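Long-range contacts in dephospho-CoA kinase (Mycobacterium paratuberculosis, PDB 6N39), which probably phosphorylates the 3'-hydroxyl group of dephospho-CoA with ATP, the last step of coenzyme A synthesis, and carries a C-terminal UPF0157 (GrpB) domain involved in its folding: residues A[295-300]-A[327-332]; A[270-275]-A[337-342]; A[264-269]-A[373-378]; A[249-254]-A[353-358]. One frame throughout, in Å; residues are numbered along the deposited sequence.

Interaction 1 (A[295-300]-A[327-332]); sequences PRLEHI and KRIHAS. With ACT (acetate ion), chain E.
Lys327 meets Ile300 loosely, CE lying 4.3 Å from Ile300 CG2, while its NZ forms a salt bridge with Asp303. Arg328 runs alongside Arg296, both pointing the same way with guanidinium planes 81° apart; CD of Arg328 approaches NH1 of Arg296 at 3.6 Å. Arg328 also binds an acetate ion, probably from crystallisation, with NH1 and NH2. Ile329 turns CG2 onto CB and CG2 of Ile300, both at 3.6 Å, and its carbonyl O accepts from Leu297 N (3.0 Å). A water joins Ile329 N to the carbonyl oxygens of Leu297 and Ile300, across their type I turn. His330 offers a ring face to CB of Arg296, a CH-pi contact of 3.7 Å to the centroid, and CG anti to N (chi1 -179°) carries Arg296 CD toward NE2; ND1 bonds to Tyr294 O, and a second water links NE2 to Arg296 NH1. Ala331 N donates to Pro295 O at 3.0 Å. This bond and that of Leu297 N flank a single bridge at Arg296 and His330, which adds the 295-300 loop to edge strand 328-331 of the UPF0157 domain. With Asp283 salt-bridged to both arginines and Glu298 to Arg296, the like charges are probably compensated.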
loop_
_atom_site.group_PDB
_atom_site.type_symbol
_atom_site.label_atom_id
_atom_site.label_comp_id
_atom_site.label_asym_id
_atom_site.label_seq_id
_atom_site.Cartn_x
_atom_site.Cartn_y
_atom_site.Cartn_z
ATOM N N PRO A 295 -9.152 8.809 -0.514
ATOM C CA PRO A 295 -10.406 9.539 -0.735
ATOM C C PRO A 295 -10.508 10.023 -2.178
ATOM O O PRO A 295 -9.504 10.279 -2.849
ATOM C CB PRO A 295 -10.316 10.731 0.243
ATOM C CG PRO A 295 -9.352 10.259 1.335
ATOM C CD PRO A 295 -8.350 9.378 0.587
ATOM N N ARG A 296 -11.749 10.206 -2.629
ATOM C CA ARG A 296 -12.002 10.752 -3.958
ATOM C C ARG A 296 -12.004 12.283 -3.945
ATOM O O ARG A 296 -12.463 12.909 -2.989
ATOM C CB ARG A 296 -13.338 10.249 -4.495
ATOM C CG ARG A 296 -13.642 10.780 -5.920
ATOM C CD ARG A 296 -14.536 9.828 -6.686
ATOM N NE ARG A 296 -15.952 10.108 -6.444
ATOM C CZ ARG A 296 -16.950 9.449 -7.036
ATOM N NH1 ARG A 296 -16.679 8.448 -7.901
ATOM N NH2 ARG A 296 -18.210 9.791 -6.757
ATOM N N LEU A 297 -11.473 12.889 -5.012
ATOM C CA LEU A 297 -11.657 14.322 -5.254
ATOM C C LEU A 297 -12.972 14.482 -6.005
ATOM O O LEU A 297 -13.061 14.174 -7.199
ATOM C CB LEU A 297 -10.484 14.908 -6.037
ATOM C CG LEU A 297 -9.214 14.822 -5.180
ATOM C CD1 LEU A 297 -7.959 14.869 -6.007
ATOM C CD2 LEU A 297 -9.221 15.958 -4.164
ATOM N N GLU A 298 -13.992 14.959 -5.301
ATOM C CA GLU A 298 -15.359 14.813 -5.789
ATOM C C GLU A 298 -15.636 15.682 -7.017
ATOM O O GLU A 298 -16.441 15.291 -7.872
ATOM C CB GLU A 298 -16.345 15.128 -4.655
ATOM C CG GLU A 298 -17.628 14.296 -4.682
ATOM C CD GLU A 298 -17.387 12.774 -4.669
ATOM O OE1 GLU A 298 -16.533 12.278 -3.896
ATOM O OE2 GLU A 298 -18.068 12.074 -5.446
ATOM N N HIS A 299 -14.984 16.840 -7.142
ATOM C CA HIS A 299 -15.315 17.776 -8.213
ATOM C C HIS A 299 -14.312 17.775 -9.362
ATOM O O HIS A 299 -14.208 18.780 -10.076
ATOM C CB HIS A 299 -15.448 19.182 -7.650
ATOM C CG HIS A 299 -16.430 19.265 -6.531
ATOM N ND1 HIS A 299 -17.789 19.168 -6.734
ATOM C CD2 HIS A 299 -16.252 19.385 -5.195
ATOM C CE1 HIS A 299 -18.410 19.253 -5.571
ATOM N NE2 HIS A 299 -17.499 19.383 -4.621
ATOM N N ILE A 300 -13.562 16.698 -9.548
ATOM C CA ILE A 300 -12.735 16.530 -10.743
ATOM C C ILE A 300 -13.292 15.333 -11.501
ATOM O O ILE A 300 -13.201 14.191 -11.028
ATOM C CB ILE A 300 -11.249 16.335 -10.414
ATOM C CG1 ILE A 300 -10.728 17.507 -9.571
ATOM C CG2 ILE A 300 -10.432 16.213 -11.715
ATOM C CD1 ILE A 300 -9.262 17.392 -9.217
ATOM N N LYS A 327 -13.421 11.147 -16.297
ATOM C CA LYS A 327 -12.655 10.239 -15.450
ATOM C C LYS A 327 -13.106 10.416 -14.004
ATOM O O LYS A 327 -13.979 11.241 -13.690
ATOM C CB LYS A 327 -11.146 10.508 -15.587
ATOM C CG LYS A 327 -10.697 11.845 -14.968
ATOM C CD LYS A 327 -9.156 11.980 -14.983
ATOM C CE LYS A 327 -8.669 13.121 -14.088
ATOM N NZ LYS A 327 -7.176 13.222 -14.097
ATOM N N ARG A 328 -12.506 9.626 -13.116
ATOM C CA ARG A 328 -12.509 9.947 -11.691
ATOM C C ARG A 328 -11.058 10.046 -11.224
ATOM O O ARG A 328 -10.141 9.585 -11.908
ATOM C CB ARG A 328 -13.284 8.897 -10.850
ATOM C CG ARG A 328 -14.727 8.615 -11.310
ATOM C CD ARG A 328 -15.691 9.786 -11.101
ATOM N NE ARG A 328 -17.064 9.481 -11.563
ATOM C CZ ARG A 328 -17.629 9.921 -12.694
ATOM N NH1 ARG A 328 -16.968 10.718 -13.537
ATOM N NH2 ARG A 328 -18.886 9.588 -12.982
ATOM N N ILE A 329 -10.835 10.670 -10.066
ATOM C CA ILE A 329 -9.486 10.746 -9.514
ATOM C C ILE A 329 -9.585 10.743 -7.994
ATOM O O ILE A 329 -10.439 11.413 -7.404
ATOM C CB ILE A 329 -8.701 11.976 -10.037
ATOM C CG1 ILE A 329 -7.285 12.052 -9.415
ATOM C CG2 ILE A 329 -9.484 13.266 -9.801
ATOM C CD1 ILE A 329 -6.436 13.310 -9.929
ATOM N N HIS A 330 -8.759 9.912 -7.373
ATOM C CA HIS A 330 -8.595 9.833 -5.933
ATOM C C HIS A 330 -7.167 10.244 -5.607
ATOM O O HIS A 330 -6.311 10.340 -6.493
ATOM C CB HIS A 330 -8.837 8.403 -5.419
ATOM C CG HIS A 330 -10.214 7.872 -5.675
ATOM N ND1 HIS A 330 -11.010 7.374 -4.667
ATOM C CD2 HIS A 330 -10.923 7.728 -6.823
ATOM C CE1 HIS A 330 -12.161 6.968 -5.177
ATOM N NE2 HIS A 330 -12.126 7.155 -6.484
ATOM N N ALA A 331 -6.885 10.436 -4.323
ATOM C CA ALA A 331 -5.489 10.638 -3.943
ATOM C C ALA A 331 -5.268 10.083 -2.546
ATOM O O ALA A 331 -6.213 9.894 -1.776
ATOM C CB ALA A 331 -5.071 12.118 -3.997
ATOM N N SER A 332 -4.001 9.835 -2.219
ATOM C CA SER A 332 -3.706 9.235 -0.920
ATOM C C SER A 332 -3.945 10.240 0.194
ATOM O O SER A 332 -3.667 11.428 0.043
ATOM C CB SER A 332 -2.265 8.737 -0.862
ATOM O OG SER A 332 -1.977 8.247 0.435
HETATM C C ACT E . -19.746 11.322 -15.824
HETATM O O ACT E . -18.645 11.935 -15.648
HETATM O OXT ACT E . -20.276 10.410 -15.109
HETATM C CH3 ACT E . -20.562 11.752 -17.123
HETATM O O HOH W 1 -14.532 6.917 -8.221
HETATM O O HOH W 2 -13.331 12.321 -9.160
#

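Interaction 2 (A[270-275]-A[337-342]); sequences IDIQIT and RPTNVH
Two central strands of the mixed four-stranded sheet of the UPF0157 domain run parallel here, Ile270 to Gln273 pairing with Thr339 to His342 and the short axes inclined by 20°. The backbone bonds follow the parallel pattern: Ile270 O receives Asn340 N, Ile272 gives its N to Asn340 O and takes His342 N on its O, and Ile274 N reaches His342 O at 2.8 Å. At the entrance Pro338 O accepts Ile270 N (3.2 Å) as well as NE and NH2 of Arg337, so three donors grip one carbonyl. Bends at chi2 and chi3 fold the Arg337 chain back so that Ile270 CG1 sits over the centre of its guanidinium; Asp268 and Gln231 hold the outer nitrogens. On the face bearing Ile270, Ile272 and Val341, helix 228-243 covers part of the strands, and Ile274 CD1 packs on Val341 CG1 at 3.6 Å. The other face is polar. There Asp271 OD2 takes two donors from the neighbouring strand. Asn340 ND2 comes from above the carboxylate plane at 3.2 Å, whereas His342, whose ND1 is bonded to Lys327 NZ, lies nearly coplanar with the carboxylate and sends NE2 to the anti lone pair of OD2 at 3.0 Å, with an N-H...O angle of 168°.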
loop_
_atom_site.group_PDB
_atom_site.type_symbol
_atom_site.label_atom_id
_atom_site.label_comp_id
_atom_site.label_asym_id
_atom_site.label_seq_id
_atom_site.Cartn_x
_atom_site.Cartn_y
_atom_site.Cartn_z
ATOM N N ILE A 270 3.342 10.264 -6.739
ATOM C CA ILE A 270 3.300 9.099 -7.615
ATOM C C ILE A 270 1.941 9.044 -8.301
ATOM O O ILE A 270 0.903 9.064 -7.634
ATOM C CB ILE A 270 3.581 7.812 -6.818
ATOM C CG1 ILE A 270 5.059 7.790 -6.401
ATOM C CG2 ILE A 270 3.219 6.569 -7.642
ATOM C CD1 ILE A 270 5.470 6.552 -5.622
ATOM N N ASP A 271 1.931 8.973 -9.635
ATOM C CA ASP A 271 0.676 8.836 -10.374
ATOM C C ASP A 271 0.450 7.389 -10.777
ATOM O O ASP A 271 1.357 6.740 -11.319
ATOM C CB ASP A 271 0.654 9.714 -11.627
ATOM C CG ASP A 271 0.635 11.185 -11.288
ATOM O OD1 ASP A 271 1.719 11.737 -11.027
ATOM O OD2 ASP A 271 -0.466 11.767 -11.280
ATOM N N ILE A 272 -0.778 6.916 -10.553
ATOM C CA ILE A 272 -1.230 5.579 -10.913
ATOM C C ILE A 272 -2.492 5.710 -11.755
ATOM O O ILE A 272 -3.347 6.545 -11.459
ATOM C CB ILE A 272 -1.560 4.736 -9.664
ATOM C CG1 ILE A 272 -0.391 4.720 -8.676
ATOM C CG2 ILE A 272 -1.978 3.328 -10.101
ATOM C CD1 ILE A 272 0.887 4.041 -9.238
ATOM N N GLN A 273 -2.643 4.867 -12.773
ATOM C CA GLN A 273 -3.907 4.791 -13.494
ATOM C C GLN A 273 -4.534 3.418 -13.285
ATOM O O GLN A 273 -3.893 2.395 -13.544
ATOM C CB GLN A 273 -3.716 5.055 -14.994
ATOM C CG GLN A 273 -5.031 4.943 -15.767
ATOM C CD GLN A 273 -4.885 5.297 -17.225
ATOM O OE1 GLN A 273 -5.212 6.416 -17.636
ATOM N NE2 GLN A 273 -4.392 4.340 -18.033
ATOM N N ILE A 274 -5.784 3.402 -12.831
ATOM C CA ILE A 274 -6.634 2.219 -12.872
ATOM C C ILE A 274 -7.506 2.316 -14.117
ATOM O O ILE A 274 -8.269 3.288 -14.275
ATOM C CB ILE A 274 -7.508 2.115 -11.612
ATOM C CG1 ILE A 274 -6.646 2.099 -10.336
ATOM C CG2 ILE A 274 -8.406 0.884 -11.698
ATOM C CD1 ILE A 274 -7.492 2.166 -9.049
ATOM N N THR A 275 -7.402 1.318 -15.000
ATOM C CA THR A 275 -8.262 1.228 -16.169
ATOM C C THR A 275 -9.503 0.416 -15.815
ATOM O O THR A 275 -9.383 -0.703 -15.308
ATOM C CB THR A 275 -7.515 0.579 -17.346
ATOM O OG1 THR A 275 -6.432 1.423 -17.760
ATOM C CG2 THR A 275 -8.441 0.389 -18.522
ATOM N N ARG A 337 3.315 9.603 1.624
ATOM C CA ARG A 337 3.409 9.100 0.249
ATOM C C ARG A 337 2.293 9.694 -0.606
ATOM O O ARG A 337 1.346 8.997 -1.010
ATOM C CB ARG A 337 3.355 7.569 0.238
ATOM C CG ARG A 337 3.515 6.906 -1.161
ATOM C CD ARG A 337 4.771 7.372 -1.910
ATOM N NE ARG A 337 4.562 8.665 -2.578
ATOM C CZ ARG A 337 5.550 9.481 -2.927
ATOM N NH1 ARG A 337 6.820 9.140 -2.676
ATOM N NH2 ARG A 337 5.279 10.646 -3.498
ATOM N N PRO A 338 2.378 10.985 -0.922
ATOM C CA PRO A 338 1.411 11.569 -1.859
ATOM C C PRO A 338 1.336 10.764 -3.148
ATOM O O PRO A 338 2.358 10.377 -3.728
ATOM C CB PRO A 338 1.953 12.983 -2.092
ATOM C CG PRO A 338 2.723 13.302 -0.822
ATOM C CD PRO A 338 3.358 11.978 -0.440
ATOM N N THR A 339 0.102 10.519 -3.592
ATOM C CA THR A 339 -0.223 9.620 -4.692
ATOM C C THR A 339 -1.503 10.112 -5.355
ATOM O O THR A 339 -2.489 10.363 -4.659
ATOM C CB THR A 339 -0.466 8.180 -4.186
ATOM O OG1 THR A 339 0.578 7.761 -3.304
ATOM C CG2 THR A 339 -0.598 7.197 -5.337
ATOM N N ASN A 340 -1.505 10.217 -6.678
ATOM C CA ASN A 340 -2.724 10.436 -7.449
ATOM C C ASN A 340 -3.161 9.129 -8.093
ATOM O O ASN A 340 -2.339 8.411 -8.660
ATOM C CB ASN A 340 -2.511 11.480 -8.555
ATOM C CG ASN A 340 -2.210 12.835 -8.022
ATOM O OD1 ASN A 340 -2.744 13.241 -6.992
ATOM N ND2 ASN A 340 -1.355 13.570 -8.730
ATOM N N VAL A 341 -4.453 8.822 -8.018
ATOM C CA VAL A 341 -4.986 7.595 -8.603
ATOM C C VAL A 341 -6.059 8.002 -9.607
ATOM O O VAL A 341 -7.197 8.304 -9.231
ATOM C CB VAL A 341 -5.547 6.637 -7.544
ATOM C CG1 VAL A 341 -6.118 5.374 -8.192
ATOM C CG2 VAL A 341 -4.459 6.243 -6.548
ATOM N N HIS A 342 -5.704 8.007 -10.887
ATOM C CA HIS A 342 -6.632 8.345 -11.959
ATOM C C HIS A 342 -7.399 7.093 -12.365
ATOM O O HIS A 342 -6.797 6.041 -12.578
ATOM C CB HIS A 342 -5.874 8.909 -13.173
ATOM C CG HIS A 342 -4.911 10.010 -12.840
ATOM N ND1 HIS A 342 -5.248 11.344 -12.924
ATOM C CD2 HIS A 342 -3.616 9.977 -12.445
ATOM C CE1 HIS A 342 -4.209 12.086 -12.577
ATOM N NE2 HIS A 342 -3.205 11.281 -12.279
#

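Interaction 3 (A[264-269]-A[373-378]); sequences FAAKDV and AVKRSA. With ACT (acetate ion), chain G; ACT (acetate ion), chain F.
Lys375 reaches from helix 365-382 to Ala265 and Ala266, and its side chain makes most of the contact. CB starts toward the 264-269 segment, and bends at chi2 (-149°) and chi3 (-108°), neither at a staggered value, steer the chain beyond CG. CD passes beside an acetate ion, 3.3 Å from the acetate O. CE comes within 3.5 Å of Ala265 O and also lies near CZ of Phe264, whose side chain crosses that of the lysine at about a right angle. NZ then donates to Ala265 O at 3.0 Å, in the carbonyl plane and on a lone pair, and to the acetate OXT at 2.7 Å; Ser255 OG is a further partner. The methyl of Ala266 packs against this ammonium group, CB to NZ being 3.5 Å. The same acetate OXT receives Lys267 N at 2.9 Å, so one oxygen joins the backbone of the segment to the helix side chain. One residue on, Arg376 brings its guanidinium to within 4.3 Å of Ala265 CB, NH1 being the nearer atom, and binds a second acetate through NE and NH1. Both ions probably come from the crystallisation liquor. A helix lysine thus bonds a backbone carbonyl of the UPF0157 domain just ahead of a short, weakly bonded strand at about 266-267, which pairs antiparallel with strand 221-222.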
loop_
_atom_site.group_PDB
_atom_site.type_symbol
_atom_site.label_atom_id
_atom_site.label_comp_id
_atom_site.label_asym_id
_atom_site.label_seq_id
_atom_site.Cartn_x
_atom_site.Cartn_y
_atom_site.Cartn_z
ATOM N N PHE A 264 17.228 14.565 -14.596
ATOM C CA PHE A 264 15.805 14.852 -14.700
ATOM C C PHE A 264 15.298 15.362 -13.343
ATOM O O PHE A 264 16.069 15.524 -12.392
ATOM C CB PHE A 264 15.062 13.599 -15.174
ATOM C CG PHE A 264 13.646 13.847 -15.640
ATOM C CD1 PHE A 264 13.386 14.674 -16.723
ATOM C CD2 PHE A 264 12.578 13.236 -15.002
ATOM C CE1 PHE A 264 12.087 14.898 -17.153
ATOM C CE2 PHE A 264 11.272 13.454 -15.424
ATOM C CZ PHE A 264 11.027 14.287 -16.500
ATOM N N ALA A 265 13.991 15.608 -13.239
ATOM C CA ALA A 265 13.402 16.165 -12.026
ATOM C C ALA A 265 11.888 16.093 -12.128
ATOM O O ALA A 265 11.327 16.172 -13.226
ATOM C CB ALA A 265 13.850 17.619 -11.801
ATOM N N ALA A 266 11.234 15.948 -10.975
ATOM C CA ALA A 266 9.789 15.774 -10.960
ATOM C C ALA A 266 9.242 16.176 -9.599
ATOM O O ALA A 266 9.963 16.204 -8.601
ATOM C CB ALA A 266 9.387 14.330 -11.277
ATOM N N LYS A 267 7.953 16.500 -9.584
ATOM C CA LYS A 267 7.229 16.680 -8.335
ATOM C C LYS A 267 7.128 15.332 -7.613
ATOM O O LYS A 267 6.964 14.287 -8.249
ATOM C CB LYS A 267 5.849 17.253 -8.657
ATOM C CG LYS A 267 5.099 17.901 -7.523
ATOM C CD LYS A 267 3.712 18.331 -8.008
ATOM C CE LYS A 267 2.790 18.695 -6.851
ATOM N NZ LYS A 267 1.355 18.676 -7.258
ATOM N N ASP A 268 7.247 15.333 -6.283
ATOM C CA ASP A 268 7.279 14.058 -5.546
ATOM C C ASP A 268 5.854 13.588 -5.225
ATOM O O ASP A 268 5.390 13.559 -4.084
ATOM C CB ASP A 268 8.134 14.168 -4.285
ATOM C CG ASP A 268 8.520 12.779 -3.713
ATOM O OD1 ASP A 268 7.845 11.776 -4.030
ATOM O OD2 ASP A 268 9.493 12.694 -2.944
ATOM N N VAL A 269 5.161 13.182 -6.274
ATOM C CA VAL A 269 3.853 12.559 -6.143
ATOM C C VAL A 269 3.790 11.434 -7.166
ATOM O O VAL A 269 4.195 11.609 -8.320
ATOM C CB VAL A 269 2.712 13.583 -6.329
ATOM C CG1 VAL A 269 2.942 14.411 -7.566
ATOM C CG2 VAL A 269 1.346 12.884 -6.368
ATOM N N ALA A 373 12.549 21.309 -19.204
ATOM C CA ALA A 373 12.702 22.760 -19.256
ATOM C C ALA A 373 11.376 23.459 -18.979
ATOM O O ALA A 373 11.336 24.483 -18.276
ATOM C CB ALA A 373 13.271 23.191 -20.609
ATOM N N VAL A 374 10.279 22.913 -19.511
ATOM C CA VAL A 374 8.968 23.481 -19.206
ATOM C C VAL A 374 8.700 23.417 -17.706
ATOM O O VAL A 374 8.221 24.388 -17.104
ATOM C CB VAL A 374 7.859 22.764 -19.997
ATOM C CG1 VAL A 374 6.501 23.200 -19.482
ATOM C CG2 VAL A 374 7.971 23.066 -21.484
ATOM N N LYS A 375 9.003 22.271 -17.084
ATOM C CA LYS A 375 8.759 22.121 -15.653
ATOM C C LYS A 375 9.574 23.117 -14.840
ATOM O O LYS A 375 9.068 23.699 -13.876
ATOM C CB LYS A 375 9.068 20.691 -15.199
ATOM C CG LYS A 375 8.102 19.641 -15.722
ATOM C CD LYS A 375 7.957 18.504 -14.734
ATOM C CE LYS A 375 8.627 17.242 -15.213
ATOM N NZ LYS A 375 8.532 16.174 -14.175
ATOM N N ARG A 376 10.846 23.309 -15.198
ATOM C CA ARG A 376 11.676 24.270 -14.475
ATOM C C ARG A 376 11.137 25.681 -14.621
ATOM O O ARG A 376 11.132 26.458 -13.655
ATOM C CB ARG A 376 13.117 24.209 -14.973
ATOM C CG ARG A 376 13.788 22.871 -14.729
ATOM C CD ARG A 376 14.815 22.966 -13.627
ATOM N NE ARG A 376 15.444 21.679 -13.333
ATOM C CZ ARG A 376 16.361 21.094 -14.102
ATOM N NH1 ARG A 376 16.878 19.925 -13.741
ATOM N NH2 ARG A 376 16.759 21.667 -15.233
ATOM N N SER A 377 10.687 26.043 -15.823
ATOM C CA SER A 377 10.111 27.371 -15.983
ATOM C C SER A 377 8.861 27.521 -15.123
ATOM O O SER A 377 8.670 28.547 -14.450
ATOM C CB SER A 377 9.804 27.632 -17.454
ATOM O OG SER A 377 9.221 28.909 -17.631
ATOM N N ALA A 378 8.015 26.487 -15.110
ATOM C CA ALA A 378 6.806 26.531 -14.298
ATOM C C ALA A 378 7.139 26.674 -12.821
ATOM O O ALA A 378 6.518 27.470 -12.113
ATOM C CB ALA A 378 5.966 25.276 -14.537
HETATM C C ACT G . 5.580 17.039 -12.526
HETATM O O ACT G . 5.351 18.290 -12.651
HETATM O OXT ACT G . 6.659 16.430 -12.186
HETATM C CH3 ACT G . 4.366 16.096 -12.843
HETATM C C ACT F . 15.847 20.252 -10.452
HETATM O O ACT F . 15.200 21.308 -10.765
HETATM O OXT ACT F . 16.613 19.547 -11.182
HETATM C CH3 ACT F . 15.666 19.755 -8.958
#

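Interaction 4 (A[249-254]-A[353-358]); sequences RVDHVG and FALLFV
Leu355 is the main bump, its two methyls spreading over the groups that Arg249 and Asp251 turn toward helix 349-363. CD1 sits over the centre of the Arg249 guanidinium, 3.7 Å from CZ, and CD2 presses on the Asp251 carboxylate carbon CG at 3.6 Å. With chi1 of 57°, the Arg249 side chain starts between its own backbone N and carbonyl carbon, then bends at chi3 to bring NE and NH2 side-on to the carboxylate: NE bonds OD2 at 2.9 Å and NH2 bonds OD1 at 2.8 Å. The leucine methyls thus lie against a paired cation and anion rather than a hydrocarbon surface. Farther along the strand, Val253 points into the hollow between Ala354, Leu355 and Val358. Its CG1 meets Ala354 O at 3.7 Å and Leu355 CD2 at 4.1 Å. From the helix, Val358 CG2 lies 3.5 Å from Gly254 N and also touches Val253 CA. Beside it a water accepts from Gly254 N and donates to Ala354 O, bridging the Gly254 backbone and the helix. The axes of strand 249-253 and helical segment 353-358 approach to 8.4 Å and are inclined by 47°. Helix 349-363 here covers edge strand 249-253 of the mixed sheet. The salt bridge, with Arg249 NH1 also paired to the C-terminal carboxylate of Pro415, probably offsets the charges that lie against the leucine methyls.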
loop_
_atom_site.group_PDB
_atom_site.type_symbol
_atom_site.label_atom_id
_atom_site.label_comp_id
_atom_site.label_asym_id
_atom_site.label_seq_id
_atom_site.Cartn_x
_atom_site.Cartn_y
_atom_site.Cartn_z
ATOM N N ARG A 249 -6.585 -3.142 -15.640
ATOM C CA ARG A 249 -5.136 -3.067 -15.486
ATOM C C ARG A 249 -4.841 -1.870 -14.602
ATOM O O ARG A 249 -5.675 -0.970 -14.446
ATOM C CB ARG A 249 -4.401 -2.963 -16.836
ATOM C CG ARG A 249 -4.815 -1.787 -17.713
ATOM C CD ARG A 249 -4.085 -1.802 -19.088
ATOM N NE ARG A 249 -2.672 -1.468 -18.929
ATOM C CZ ARG A 249 -1.760 -1.533 -19.893
ATOM N NH1 ARG A 249 -2.099 -1.893 -21.129
ATOM N NH2 ARG A 249 -0.501 -1.220 -19.619
ATOM N N VAL A 250 -3.665 -1.888 -13.982
ATOM C CA VAL A 250 -3.249 -0.824 -13.070
ATOM C C VAL A 250 -1.799 -0.506 -13.393
ATOM O O VAL A 250 -0.984 -1.422 -13.510
ATOM C CB VAL A 250 -3.399 -1.239 -11.593
ATOM C CG1 VAL A 250 -3.018 -0.083 -10.649
ATOM C CG2 VAL A 250 -4.821 -1.724 -11.317
ATOM N N ASP A 251 -1.478 0.777 -13.567
ATOM C CA ASP A 251 -0.177 1.125 -14.137
ATOM C C ASP A 251 0.416 2.348 -13.454
ATOM O O ASP A 251 -0.287 3.324 -13.185
ATOM C CB ASP A 251 -0.275 1.416 -15.640
ATOM C CG ASP A 251 -0.752 0.218 -16.443
ATOM O OD1 ASP A 251 0.107 -0.560 -16.915
ATOM O OD2 ASP A 251 -1.987 0.057 -16.609
ATOM N N HIS A 252 1.725 2.306 -13.230
ATOM C CA HIS A 252 2.495 3.462 -12.786
ATOM C C HIS A 252 2.709 4.383 -13.987
ATOM O O HIS A 252 3.236 3.948 -15.011
ATOM C CB HIS A 252 3.820 2.962 -12.206
ATOM C CG HIS A 252 4.703 4.026 -11.617
ATOM N ND1 HIS A 252 6.047 3.815 -11.386
ATOM C CD2 HIS A 252 4.450 5.293 -11.213
ATOM C CE1 HIS A 252 6.579 4.902 -10.856
ATOM N NE2 HIS A 252 5.634 5.815 -10.741
ATOM N N VAL A 253 2.264 5.635 -13.896
ATOM C CA VAL A 253 2.341 6.557 -15.023
ATOM C C VAL A 253 2.969 7.868 -14.557
ATOM O O VAL A 253 3.305 8.039 -13.386
ATOM C CB VAL A 253 0.958 6.805 -15.659
ATOM C CG1 VAL A 253 0.383 5.488 -16.203
ATOM C CG2 VAL A 253 0.002 7.410 -14.613
ATOM N N GLY A 254 3.105 8.806 -15.487
ATOM C CA GLY A 254 3.584 10.123 -15.127
ATOM C C GLY A 254 5.089 10.169 -14.941
ATOM O O GLY A 254 5.827 9.220 -15.237
ATOM N N PHE A 353 -3.532 7.942 -23.480
ATOM C CA PHE A 353 -2.454 8.918 -23.412
ATOM C C PHE A 353 -1.615 8.750 -22.149
ATOM O O PHE A 353 -0.396 8.952 -22.191
ATOM C CB PHE A 353 -3.028 10.340 -23.489
ATOM C CG PHE A 353 -1.971 11.400 -23.551
ATOM C CD1 PHE A 353 -0.920 11.290 -24.471
ATOM C CD2 PHE A 353 -2.011 12.497 -22.693
ATOM C CE1 PHE A 353 0.071 12.257 -24.536
ATOM C CE2 PHE A 353 -1.035 13.482 -22.767
ATOM C CZ PHE A 353 0.015 13.363 -23.687
ATOM N N ALA A 354 -2.236 8.396 -21.014
ATOM C CA ALA A 354 -1.444 8.236 -19.789
ATOM C C ALA A 354 -0.371 7.154 -19.947
ATOM O O ALA A 354 0.748 7.288 -19.423
ATOM C CB ALA A 354 -2.359 7.921 -18.596
ATOM N N LEU A 355 -0.691 6.074 -20.664
ATOM C CA LEU A 355 0.285 5.009 -20.920
ATOM C C LEU A 355 1.292 5.424 -22.000
ATOM O O LEU A 355 2.523 5.196 -21.876
ATOM C CB LEU A 355 -0.471 3.735 -21.330
ATOM C CG LEU A 355 -1.507 3.183 -20.327
ATOM C CD1 LEU A 355 -2.283 2.019 -20.905
ATOM C CD2 LEU A 355 -0.848 2.733 -19.010
ATOM N N LEU A 356 0.774 6.063 -23.057
ATOM C CA LEU A 356 1.627 6.470 -24.168
ATOM C C LEU A 356 2.690 7.467 -23.712
ATOM O O LEU A 356 3.828 7.414 -24.174
ATOM C CB LEU A 356 0.773 7.079 -25.286
ATOM C CG LEU A 356 1.528 7.777 -26.427
ATOM C CD1 LEU A 356 2.486 6.806 -27.132
ATOM C CD2 LEU A 356 0.573 8.424 -27.473
ATOM N N PHE A 357 2.317 8.412 -22.850
ATOM C CA PHE A 357 3.224 9.486 -22.442
ATOM C C PHE A 357 4.488 8.919 -21.820
ATOM O O PHE A 357 5.607 9.344 -22.152
ATOM C CB PHE A 357 2.466 10.408 -21.470
ATOM C CG PHE A 357 3.187 11.680 -21.088
ATOM C CD1 PHE A 357 3.324 12.725 -21.984
ATOM C CD2 PHE A 357 3.668 11.844 -19.801
ATOM C CE1 PHE A 357 3.962 13.901 -21.614
ATOM C CE2 PHE A 357 4.287 13.018 -19.420
ATOM C CZ PHE A 357 4.438 14.047 -20.332
ATOM N N VAL A 358 4.330 7.907 -20.958
ATOM C CA VAL A 358 5.491 7.237 -20.370
ATOM C C VAL A 358 6.343 6.581 -21.448
ATOM O O VAL A 358 7.574 6.747 -21.473
ATOM C CB VAL A 358 5.047 6.206 -19.318
ATOM C CG1 VAL A 358 6.261 5.460 -18.785
ATOM C CG2 VAL A 358 4.303 6.901 -18.192
HETATM O O HOH W 3 1.847 9.333 -18.015
#

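All four contacts lie within the UPF0157 domain. From the N terminus, strand 249-253 comes first, and interaction 4 closes its loop when helix 349-363 packs back on it. Segment 264-269 opens a loop that interaction 3 closes at helix 365-382, beyond helix 349-363, so interactions 3 and 4 cross along the chain. Interaction 2, between strands 270-276 and 339-345, falls within both spans, and interaction 1 is innermost. Interactions 1, 2 and 4 share the mixed sheet, running from edge strand 328-331 through the central pair to edge strand 249-253. Interaction 3 touches interaction 2 where segment 264-269 leads into strand 270-276, and so connects helix 365-382 to the sheet.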